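Local coordinates for BpsB (PgaB), Poly-beta-1,6-N-acetyl-D-glucosamine N-deacetylase (Bordetella bronchiseptica RB50, PDB 5BU6), which removes acetyl groups from the N-acetylglucosamine units of the exopolysaccharide poly-beta-1,6-N-acetyl-D-glucosamine as a family 4 carbohydrate esterase required for biofilm formation, at residues Trp137-Arg141 with Leu206-Gly212; Asp84-Tyr90 with Asp132-Thr136; Glu150-Ser155 with Ile215-Pro221. The protein carries 5 engineered substitutions. All coordinates share one frame; numbering follows the deposited sequence.

Interaction 1: Trp137-Arg141 with Leu206-Gly212; sequences WAQLR and LIRHHTG. Engineered in segment 206-212: His-209 (natural residue Glu). With NI (nickel (II) ion), chain E.
Trp-137 and His-210 carry this contact as a face-to-face stack: the five-membered ring of the indole lies over the imidazole with centroids 3.7 Å apart and planes only 6° from parallel. The CB of His-210 belongs to the same layer, 3.4 Å from Trp-137 CD2, and makes a CH-pi contact over the five-membered ring. The other face of the imidazole carries ND1 of His-209, an engineered residue (natural Glu), so the ring is sandwiched.

Apolar packing takes up the six-membered part of the indole. Ile-207 CG1 sits at its edge, 4.0 Å from Trp-137 CH2, and Thr-211 CG2 approaches CE3 obliquely. With Leu-206 added, these residues form the hole into which the tryptophan fits as a knob.

Hydrogen bonds add to the stack. Arg-141, its CG anti to the backbone N and its chain extended from CG to NE, carries NH2 to 2.8 Å from Thr-211 O; the acceptor lies in the guanidinium plane, but the nitrogen stands above the carbonyl plane and the bond is bent to 139°. His-210 ND1 donates in its own ring plane to Leu-206 O at 2.8 Å, which fixes the ring's rotation and points NE2 at a nickel ion 2.2 Å away, a site distinct from the one holding Asp-84. Trp-137 NE1 is bonded to Asp-114.

The two helix segments run nearly perpendicular (84°), their axes 9.6 Å apart at closest approach. Helix 110-113 touches Trp-137, Leu-206 and Ile-207, while Leu-140 and Thr-211 touch Leu-151 of strand 149-153.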
loop_
_atom_site.group_PDB
_atom_site.type_symbol
_atom_site.label_atom_id
_atom_site.label_comp_id
_atom_site.label_asym_id
_atom_site.label_seq_id
_atom_site.Cartn_x
_atom_site.Cartn_y
_atom_site.Cartn_z
ATOM N N TRP A 137 -11.381 12.562 -2.110
ATOM C CA TRP A 137 -10.959 12.312 -3.476
ATOM C C TRP A 137 -10.289 13.544 -4.059
ATOM O O TRP A 137 -9.322 13.430 -4.810
ATOM C CB TRP A 137 -12.137 11.897 -4.344
ATOM C CG TRP A 137 -12.551 10.440 -4.251
ATOM C CD1 TRP A 137 -13.783 9.965 -3.896
ATOM C CD2 TRP A 137 -11.743 9.289 -4.527
ATOM N NE1 TRP A 137 -13.790 8.589 -3.943
ATOM C CE2 TRP A 137 -12.559 8.152 -4.345
ATOM C CE3 TRP A 137 -10.414 9.109 -4.944
ATOM C CZ2 TRP A 137 -12.091 6.850 -4.547
ATOM C CZ3 TRP A 137 -9.949 7.815 -5.137
ATOM C CH2 TRP A 137 -10.784 6.708 -4.938
ATOM N N ALA A 138 -10.823 14.717 -3.735
ATOM C CA ALA A 138 -10.268 15.979 -4.234
ATOM C C ALA A 138 -8.840 16.158 -3.753
ATOM O O ALA A 138 -7.953 16.577 -4.513
ATOM C CB ALA A 138 -11.111 17.141 -3.789
ATOM N N GLN A 139 -8.611 15.830 -2.486
ATOM C CA GLN A 139 -7.261 15.877 -1.926
ATOM C C GLN A 139 -6.311 14.883 -2.628
ATOM O O GLN A 139 -5.181 15.232 -2.966
ATOM C CB GLN A 139 -7.305 15.611 -0.409
ATOM C CG GLN A 139 -7.824 16.819 0.380
ATOM C CD GLN A 139 -8.235 16.476 1.798
ATOM O OE1 GLN A 139 -8.282 15.314 2.188
ATOM N NE2 GLN A 139 -8.561 17.497 2.570
ATOM N N LEU A 140 -6.765 13.659 -2.863
ATOM C CA LEU A 140 -5.939 12.695 -3.594
ATOM C C LEU A 140 -5.606 13.151 -5.006
ATOM O O LEU A 140 -4.471 12.970 -5.477
ATOM C CB LEU A 140 -6.628 11.327 -3.671
ATOM C CG LEU A 140 -6.583 10.532 -2.366
ATOM C CD1 LEU A 140 -7.649 9.462 -2.394
ATOM C CD2 LEU A 140 -5.207 9.897 -2.163
ATOM N N ARG A 141 -6.592 13.722 -5.691
ATOM C CA ARG A 141 -6.376 14.202 -7.042
ATOM C C ARG A 141 -5.341 15.322 -7.038
ATOM O O ARG A 141 -4.500 15.399 -7.933
ATOM C CB ARG A 141 -7.689 14.683 -7.661
ATOM C CG ARG A 141 -7.539 15.275 -9.054
ATOM C CD ARG A 141 -8.911 15.461 -9.686
ATOM N NE ARG A 141 -8.925 16.448 -10.772
ATOM C CZ ARG A 141 -8.555 16.198 -12.026
ATOM N NH1 ARG A 141 -8.615 17.158 -12.945
ATOM N NH2 ARG A 141 -8.121 14.990 -12.364
ATOM N N LEU A 206 -12.499 3.144 -9.468
ATOM C CA LEU A 206 -12.847 4.257 -8.585
ATOM C C LEU A 206 -11.758 5.328 -8.603
ATOM O O LEU A 206 -12.062 6.520 -8.644
ATOM C CB LEU A 206 -13.086 3.771 -7.151
ATOM C CG LEU A 206 -14.417 3.029 -6.989
ATOM C CD1 LEU A 206 -14.507 2.419 -5.601
ATOM C CD2 LEU A 206 -15.606 3.959 -7.265
ATOM N N ILE A 207 -10.494 4.900 -8.575
ATOM C CA ILE A 207 -9.391 5.851 -8.594
ATOM C C ILE A 207 -9.350 6.639 -9.892
ATOM O O ILE A 207 -9.271 7.875 -9.874
ATOM C CB ILE A 207 -8.034 5.147 -8.340
ATOM C CG1 ILE A 207 -7.979 4.641 -6.888
ATOM C CG2 ILE A 207 -6.878 6.091 -8.613
ATOM C CD1 ILE A 207 -6.818 3.673 -6.609
ATOM N N ARG A 208 -9.448 5.951 -11.025
ATOM C CA ARG A 208 -9.527 6.674 -12.288
ATOM C C ARG A 208 -10.731 7.605 -12.382
ATOM O O ARG A 208 -10.596 8.729 -12.858
ATOM C CB ARG A 208 -9.555 5.708 -13.478
ATOM C CG ARG A 208 -9.367 6.449 -14.792
ATOM C CD ARG A 208 -9.357 5.546 -15.997
ATOM N NE ARG A 208 -9.006 6.319 -17.181
ATOM C CZ ARG A 208 -9.160 5.891 -18.428
ATOM N NH1 ARG A 208 -8.812 6.673 -19.441
ATOM N NH2 ARG A 208 -9.663 4.685 -18.665
ATOM N N HIS A 209 -11.909 7.149 -11.945
ATOM C CA HIS A 209 -13.108 7.977 -12.065
ATOM C C HIS A 209 -12.965 9.296 -11.304
ATOM O O HIS A 209 -13.333 10.362 -11.816
ATOM C CB HIS A 209 -14.347 7.212 -11.563
ATOM C CG HIS A 209 -15.616 8.005 -11.636
ATOM N ND1 HIS A 209 -16.076 8.774 -10.587
ATOM C CD2 HIS A 209 -16.519 8.153 -12.634
ATOM C CE1 HIS A 209 -17.205 9.364 -10.939
ATOM N NE2 HIS A 209 -17.492 9.007 -12.178
ATOM N N HIS A 210 -12.430 9.215 -10.087
ATOM C CA HIS A 210 -12.343 10.370 -9.183
ATOM C C HIS A 210 -11.083 11.210 -9.254
ATOM O O HIS A 210 -11.100 12.370 -8.834
ATOM C CB HIS A 210 -12.501 9.902 -7.734
ATOM C CG HIS A 210 -13.844 9.339 -7.442
ATOM N ND1 HIS A 210 -14.124 7.994 -7.559
ATOM C CD2 HIS A 210 -14.999 9.937 -7.052
ATOM C CE1 HIS A 210 -15.391 7.784 -7.245
ATOM N NE2 HIS A 210 -15.945 8.947 -6.954
ATOM N N THR A 211 -9.988 10.647 -9.761
ATOM C CA THR A 211 -8.726 11.399 -9.811
ATOM C C THR A 211 -8.169 11.560 -11.227
ATOM O O THR A 211 -7.336 12.427 -11.460
ATOM C CB THR A 211 -7.606 10.749 -8.962
ATOM O OG1 THR A 211 -7.102 9.596 -9.637
ATOM C CG2 THR A 211 -8.099 10.361 -7.576
ATOM N N GLY A 212 -8.613 10.722 -12.161
ATOM C CA GLY A 212 -8.115 10.784 -13.531
ATOM C C GLY A 212 -6.900 9.899 -13.739
ATOM O O GLY A 212 -6.409 9.753 -14.861
HETATM NI NI NI E . -17.980 9.479 -6.366
#

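Interaction 2: Asp84-Tyr90 with Asp132-Thr136; sequences DGYASTY and DFFMT. With NI (nickel (II) ion), chain C.
The rings of Tyr-86 and Phe-134 lie side by side in an offset stack, centroids 4.6 Å apart and planes 26° from parallel. One face of the tyrosine ring receives Phe-134 CE1, 3.6 Å from Tyr-86 CE1 and displaced toward the rim; near the tyrosine's edge lies Phe-133 O. The edge of the phenylalanine ring is lined by the carbonyl oxygens of Asp-84 and Gly-85, and the Phe-134 ring also meets the ring of Trp-112.

The backbones of Tyr-86 and Phe-134 are joined by a single beta bridge. Its evidence is a pair of hydrogen bonds, Met-135 N to Gly-85 O (3.0 Å) and Ala-87 N to Phe-133 O (2.9 Å). One water donates to both Gly-85 O and Met-135 O.

Met-135 supplies the largest buried area. Its chain, bent at chi3 (-65°), brings CE to 3.5 Å from Gly-85 CA and against Thr-89 CB, while CG and SD lie against Tyr-90 CB.

Asp-84 binds the nickel ion through OD1 at 2.1 Å, and its OD2 accepts from a metal-bound water. Segment 132-136 is thus bonded to the chain directly after the aspartate; with His-154 and His-159 completing the protein ligands, this is the Asp-His-His metal site characteristic of family 4 carbohydrate esterases.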
loop_
_atom_site.group_PDB
_atom_site.type_symbol
_atom_site.label_atom_id
_atom_site.label_comp_id
_atom_site.label_asym_id
_atom_site.label_seq_id
_atom_site.Cartn_x
_atom_site.Cartn_y
_atom_site.Cartn_z
ATOM N N ASP A 84 -3.208 3.645 3.213
ATOM C CA ASP A 84 -4.444 3.629 4.018
ATOM C C ASP A 84 -5.249 4.903 3.808
ATOM O O ASP A 84 -6.449 4.921 4.058
ATOM C CB ASP A 84 -4.200 3.422 5.512
ATOM C CG ASP A 84 -3.796 2.001 5.861
ATOM O OD1 ASP A 84 -3.543 1.196 4.947
ATOM O OD2 ASP A 84 -3.712 1.686 7.071
ATOM N N GLY A 85 -4.600 5.964 3.344
ATOM C CA GLY A 85 -5.324 7.145 2.909
ATOM C C GLY A 85 -5.953 7.976 4.022
ATOM O O GLY A 85 -6.945 8.675 3.800
ATOM N N TYR A 86 -5.384 7.913 5.217
ATOM C CA TYR A 86 -5.853 8.782 6.300
ATOM C C TYR A 86 -5.600 10.270 5.995
ATOM O O TYR A 86 -4.766 10.597 5.159
ATOM C CB TYR A 86 -5.199 8.376 7.618
ATOM C CG TYR A 86 -5.830 7.144 8.249
ATOM C CD1 TYR A 86 -6.994 7.246 9.019
ATOM C CD2 TYR A 86 -5.269 5.889 8.089
ATOM C CE1 TYR A 86 -7.563 6.129 9.603
ATOM C CE2 TYR A 86 -5.833 4.764 8.668
ATOM C CZ TYR A 86 -6.975 4.887 9.422
ATOM O OH TYR A 86 -7.537 3.766 9.998
ATOM N N ALA A 87 -6.321 11.164 6.688
ATOM C CA ALA A 87 -6.287 12.595 6.377
ATOM C C ALA A 87 -4.909 13.214 6.547
ATOM O O ALA A 87 -4.541 14.135 5.810
ATOM C CB ALA A 87 -7.303 13.360 7.241
ATOM N N SER A 88 -4.144 12.717 7.519
ATOM C CA SER A 88 -2.836 13.284 7.810
ATOM C C SER A 88 -1.855 13.086 6.645
ATOM O O SER A 88 -0.853 13.793 6.537
ATOM C CB SER A 88 -2.269 12.667 9.071
ATOM O OG SER A 88 -2.013 11.293 8.838
ATOM N N THR A 89 -2.146 12.130 5.773
ATOM C CA THR A 89 -1.343 11.965 4.560
ATOM C C THR A 89 -1.344 13.254 3.741
ATOM O O THR A 89 -0.333 13.629 3.150
ATOM C CB THR A 89 -1.842 10.802 3.703
ATOM O OG1 THR A 89 -1.713 9.592 4.459
ATOM C CG2 THR A 89 -0.986 10.672 2.432
ATOM N N TYR A 90 -2.465 13.959 3.744
ATOM C CA TYR A 90 -2.574 15.194 2.970
ATOM C C TYR A 90 -2.088 16.421 3.747
ATOM O O TYR A 90 -1.418 17.304 3.211
ATOM C CB TYR A 90 -4.024 15.401 2.512
ATOM C CG TYR A 90 -4.234 16.689 1.744
ATOM C CD1 TYR A 90 -3.945 16.758 0.384
ATOM C CD2 TYR A 90 -4.674 17.839 2.379
ATOM C CE1 TYR A 90 -4.123 17.933 -0.332
ATOM C CE2 TYR A 90 -4.856 19.025 1.671
ATOM C CZ TYR A 90 -4.569 19.055 0.304
ATOM O OH TYR A 90 -4.729 20.206 -0.427
ATOM N N ASP A 132 -14.715 11.166 7.864
ATOM C CA ASP A 132 -13.760 12.246 7.612
ATOM C C ASP A 132 -12.385 12.014 8.251
ATOM O O ASP A 132 -11.528 12.904 8.242
ATOM C CB ASP A 132 -14.341 13.583 8.075
ATOM C CG ASP A 132 -15.124 13.463 9.361
ATOM O OD1 ASP A 132 -14.993 12.423 10.035
ATOM O OD2 ASP A 132 -15.863 14.411 9.704
ATOM N N PHE A 133 -12.143 10.811 8.764
ATOM C CA PHE A 133 -10.773 10.432 9.122
ATOM C C PHE A 133 -9.899 10.228 7.890
ATOM O O PHE A 133 -8.671 10.189 7.988
ATOM C CB PHE A 133 -10.750 9.155 9.973
ATOM C CG PHE A 133 -10.964 9.398 11.443
ATOM C CD1 PHE A 133 -11.614 10.538 11.877
ATOM C CD2 PHE A 133 -10.481 8.509 12.386
ATOM C CE1 PHE A 133 -11.806 10.787 13.239
ATOM C CE2 PHE A 133 -10.663 8.749 13.757
ATOM C CZ PHE A 133 -11.321 9.888 14.178
ATOM N N PHE A 134 -10.530 10.080 6.733
ATOM C CA PHE A 134 -9.792 9.812 5.494
ATOM C C PHE A 134 -9.727 11.020 4.553
ATOM O O PHE A 134 -10.645 11.829 4.506
ATOM C CB PHE A 134 -10.434 8.617 4.782
ATOM C CG PHE A 134 -10.384 7.361 5.592
ATOM C CD1 PHE A 134 -9.235 6.597 5.622
ATOM C CD2 PHE A 134 -11.453 6.980 6.377
ATOM C CE1 PHE A 134 -9.163 5.454 6.396
ATOM C CE2 PHE A 134 -11.392 5.835 7.144
ATOM C CZ PHE A 134 -10.243 5.077 7.160
ATOM N N MET A 135 -8.635 11.104 3.795
ATOM C CA MET A 135 -8.484 12.051 2.701
ATOM C C MET A 135 -9.649 11.998 1.739
ATOM O O MET A 135 -10.191 10.921 1.450
ATOM C CB MET A 135 -7.212 11.770 1.902
ATOM C CG MET A 135 -5.962 12.295 2.472
ATOM S SD MET A 135 -4.624 11.948 1.294
ATOM C CE MET A 135 -4.589 10.167 1.339
ATOM N N THR A 136 -10.019 13.157 1.213
ATOM C CA THR A 136 -11.064 13.185 0.199
ATOM C C THR A 136 -10.495 12.874 -1.175
ATOM O O THR A 136 -9.279 12.878 -1.381
ATOM C CB THR A 136 -11.778 14.532 0.173
ATOM O OG1 THR A 136 -10.882 15.549 -0.282
ATOM C CG2 THR A 136 -12.297 14.874 1.578
HETATM NI NI NI C . -2.700 -0.719 5.079
HETATM O O HOH W 1 -2.504 -0.467 7.223
HETATM O O HOH W 2 -8.649 8.484 1.485
HETATM O O HOH W 3 -0.841 0.311 5.094
#

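Interaction 3: Glu150-Ser155 with Ile215-Pro221; sequences ELASHS and IRSIVWP. With NI (nickel (II) ion), chain C; EDO (1,2-ethanediol), chain J.
Glu-150 reaches Arg-216 through a chain that leaves the strand with CG anti to the backbone N and bends at chi2. Its CB lies near a bound 1,2-ethanediol; beyond CG, the carboxylate meets the guanidinium side-on, the two planes 14° apart. OE2 takes Arg-216 NE at 3.0 Å and OE1 takes NH1 at 3.2 Å, each on a syn lone pair and both bonds almost straight. OE1 also accepts from the diol, and OE2 from a water that links Leu-151 O, Arg-216 N and Ser-217 OG. Arg-216 NH1 has a further partner in Gln-61.

Farther along, Ser-153 N donates to Ser-217 O and Ser-153 O accepts from Val-219 N (2.8 Å), a single bridge around Ile-218. Ser-153 OG accepts from Ser-155 N in an ST turn and is bonded to Ser-203.

His-154 ND1 donates to Val-219 O at 2.7 Å, in its ring plane though above the carbonyl plane. This second-shell bond orients the ring, leaving NE2 to bind nickel at 2.2 Å.

The two short strands run at 64° to each other. Strand 149-153 pairs on with strand 104-108, whereas helix 189-211 packs on Ile-215 and helix 60-67 on Arg-216.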
loop_
_atom_site.group_PDB
_atom_site.type_symbol
_atom_site.label_atom_id
_atom_site.label_comp_id
_atom_site.label_asym_id
_atom_site.label_seq_id
_atom_site.Cartn_x
_atom_site.Cartn_y
_atom_site.Cartn_z
ATOM N N GLU A 150 2.488 9.085 -6.680
ATOM C CA GLU A 150 1.906 8.009 -7.492
ATOM C C GLU A 150 0.791 7.378 -6.676
ATOM O O GLU A 150 1.006 6.979 -5.531
ATOM C CB GLU A 150 2.958 6.956 -7.835
ATOM C CG GLU A 150 2.412 5.649 -8.399
ATOM C CD GLU A 150 2.597 5.531 -9.909
ATOM O OE1 GLU A 150 3.190 6.448 -10.518
ATOM O OE2 GLU A 150 2.150 4.517 -10.488
ATOM N N LEU A 151 -0.399 7.292 -7.248
ATOM C CA LEU A 151 -1.507 6.639 -6.555
ATOM C C LEU A 151 -1.488 5.153 -6.880
ATOM O O LEU A 151 -1.229 4.740 -8.023
ATOM C CB LEU A 151 -2.845 7.261 -6.957
ATOM C CG LEU A 151 -3.108 8.715 -6.566
ATOM C CD1 LEU A 151 -4.560 9.100 -6.893
ATOM C CD2 LEU A 151 -2.797 8.965 -5.104
ATOM N N ALA A 152 -1.757 4.352 -5.864
ATOM C CA ALA A 152 -1.797 2.912 -6.002
ATOM C C ALA A 152 -3.058 2.384 -5.340
ATOM O O ALA A 152 -3.662 3.072 -4.527
ATOM C CB ALA A 152 -0.555 2.279 -5.353
ATOM N N SER A 153 -3.447 1.166 -5.685
ATOM C CA SER A 153 -4.516 0.483 -4.972
ATOM C C SER A 153 -3.984 -0.135 -3.685
ATOM O O SER A 153 -2.930 -0.774 -3.689
ATOM C CB SER A 153 -5.144 -0.596 -5.851
ATOM O OG SER A 153 -6.126 -1.347 -5.167
ATOM N N HIS A 154 -4.728 0.055 -2.594
ATOM C CA HIS A 154 -4.535 -0.731 -1.366
ATOM C C HIS A 154 -5.710 -1.694 -1.216
ATOM O O HIS A 154 -6.086 -2.044 -0.102
ATOM C CB HIS A 154 -4.415 0.195 -0.141
ATOM C CG HIS A 154 -3.625 -0.386 0.983
ATOM N ND1 HIS A 154 -2.797 -1.481 0.828
ATOM C CD2 HIS A 154 -3.542 -0.033 2.289
ATOM C CE1 HIS A 154 -2.243 -1.781 1.992
ATOM N NE2 HIS A 154 -2.663 -0.906 2.890
ATOM N N SER A 155 -6.249 -2.109 -2.367
ATOM C CA SER A 155 -7.469 -2.929 -2.551
ATOM C C SER A 155 -8.726 -2.060 -2.415
ATOM O O SER A 155 -8.649 -0.907 -2.023
ATOM C CB SER A 155 -7.552 -4.122 -1.584
ATOM O OG SER A 155 -8.066 -3.735 -0.312
ATOM N N ILE A 215 -4.081 3.579 -12.408
ATOM C CA ILE A 215 -3.076 3.013 -11.518
ATOM C C ILE A 215 -2.435 1.808 -12.196
ATOM O O ILE A 215 -2.991 1.252 -13.148
ATOM C CB ILE A 215 -3.636 2.574 -10.180
ATOM C CG1 ILE A 215 -4.681 1.471 -10.368
ATOM C CG2 ILE A 215 -4.216 3.750 -9.442
ATOM C CD1 ILE A 215 -4.982 0.740 -9.072
ATOM N N ARG A 216 -1.273 1.405 -11.695
ATOM C CA ARG A 216 -0.579 0.270 -12.270
ATOM C C ARG A 216 0.048 -0.591 -11.193
ATOM O O ARG A 216 0.800 -1.507 -11.494
ATOM C CB ARG A 216 0.489 0.744 -13.255
ATOM C CG ARG A 216 1.314 1.883 -12.732
ATOM C CD ARG A 216 2.200 2.491 -13.804
ATOM N NE ARG A 216 2.748 3.755 -13.329
ATOM C CZ ARG A 216 3.550 4.544 -14.034
ATOM N NH1 ARG A 216 3.991 5.673 -13.502
ATOM N NH2 ARG A 216 3.912 4.204 -15.263
ATOM N N SER A 217 -0.277 -0.307 -9.933
ATOM C CA SER A 217 0.338 -1.030 -8.838
ATOM C C SER A 217 -0.660 -1.338 -7.720
ATOM O O SER A 217 -1.642 -0.602 -7.538
ATOM C CB SER A 217 1.519 -0.219 -8.288
ATOM O OG SER A 217 1.103 1.096 -7.967
ATOM N N ILE A 218 -0.410 -2.433 -7.001
ATOM C CA ILE A 218 -1.199 -2.828 -5.828
ATOM C C ILE A 218 -0.281 -3.016 -4.645
ATOM O O ILE A 218 0.768 -3.686 -4.743
ATOM C CB ILE A 218 -1.994 -4.139 -6.079
ATOM C CG1 ILE A 218 -2.555 -4.697 -4.773
ATOM C CG2 ILE A 218 -1.117 -5.209 -6.703
ATOM C CD1 ILE A 218 -3.747 -3.953 -4.275
ATOM N N VAL A 219 -0.635 -2.390 -3.531
ATOM C CA VAL A 219 0.047 -2.632 -2.268
ATOM C C VAL A 219 -0.841 -3.564 -1.477
ATOM O O VAL A 219 -1.916 -3.160 -1.052
ATOM C CB VAL A 219 0.275 -1.343 -1.443
ATOM C CG1 VAL A 219 1.004 -1.689 -0.100
ATOM C CG2 VAL A 219 1.085 -0.321 -2.246
ATOM N N TRP A 220 -0.409 -4.804 -1.299
ATOM C CA TRP A 220 -1.246 -5.815 -0.681
ATOM C C TRP A 220 -1.415 -5.528 0.815
ATOM O O TRP A 220 -0.433 -5.455 1.525
ATOM C CB TRP A 220 -0.615 -7.201 -0.894
ATOM C CG TRP A 220 -0.570 -7.633 -2.370
ATOM C CD1 TRP A 220 0.544 -7.712 -3.186
ATOM C CD2 TRP A 220 -1.676 -8.064 -3.161
ATOM N NE1 TRP A 220 0.180 -8.152 -4.442
ATOM C CE2 TRP A 220 -1.178 -8.374 -4.457
ATOM C CE3 TRP A 220 -3.056 -8.208 -2.910
ATOM C CZ2 TRP A 220 -2.003 -8.827 -5.483
ATOM C CZ3 TRP A 220 -3.876 -8.659 -3.941
ATOM C CH2 TRP A 220 -3.347 -8.952 -5.214
ATOM N N PRO A 221 -2.668 -5.394 1.291
ATOM C CA PRO A 221 -2.866 -5.291 2.744
ATOM C C PRO A 221 -2.216 -6.436 3.489
ATOM O O PRO A 221 -2.316 -7.587 3.044
ATOM C CB PRO A 221 -4.393 -5.340 2.892
ATOM C CG PRO A 221 -4.893 -4.699 1.611
ATOM C CD PRO A 221 -3.923 -5.210 0.545
HETATM NI NI NI C . -2.700 -0.719 5.079
HETATM C C1 EDO J . 4.803 9.884 -9.809
HETATM O O1 EDO J . 5.645 10.137 -8.679
HETATM C C2 EDO J . 5.564 9.043 -10.837
HETATM O O2 EDO J . 5.677 7.669 -10.427
HETATM O O HOH W 4 0.041 2.904 -9.628
HETATM O O HOH W 3 -0.841 0.311 5.094
HETATM O O HOH W 1 -2.504 -0.467 7.223
#

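How the interactions relate
Along the chain interaction 2 opens first, at 84-90 with 132-136; interactions 1 and 3 then cross, because helix 137-145 leads into strand 149-153 and helix 189-211 into strand 217-219. Their centres lie 13 to 16 Å apart, all within the polysaccharide deacetylase domain. Interaction 1 touches both others by packing: Leu-140 CD2 is 3.6 Å from Met-135 CE of interaction 2, and Ile-207 CG2 is 3.6 Å from Ile-215 CG2 of interaction 3. Interactions 2 and 3 meet at one nickel ion, sharing two of its waters, so residues from separate parts of the sequence converge on the probable catalytic metal site, while interaction 1 joins two helices away from that metal.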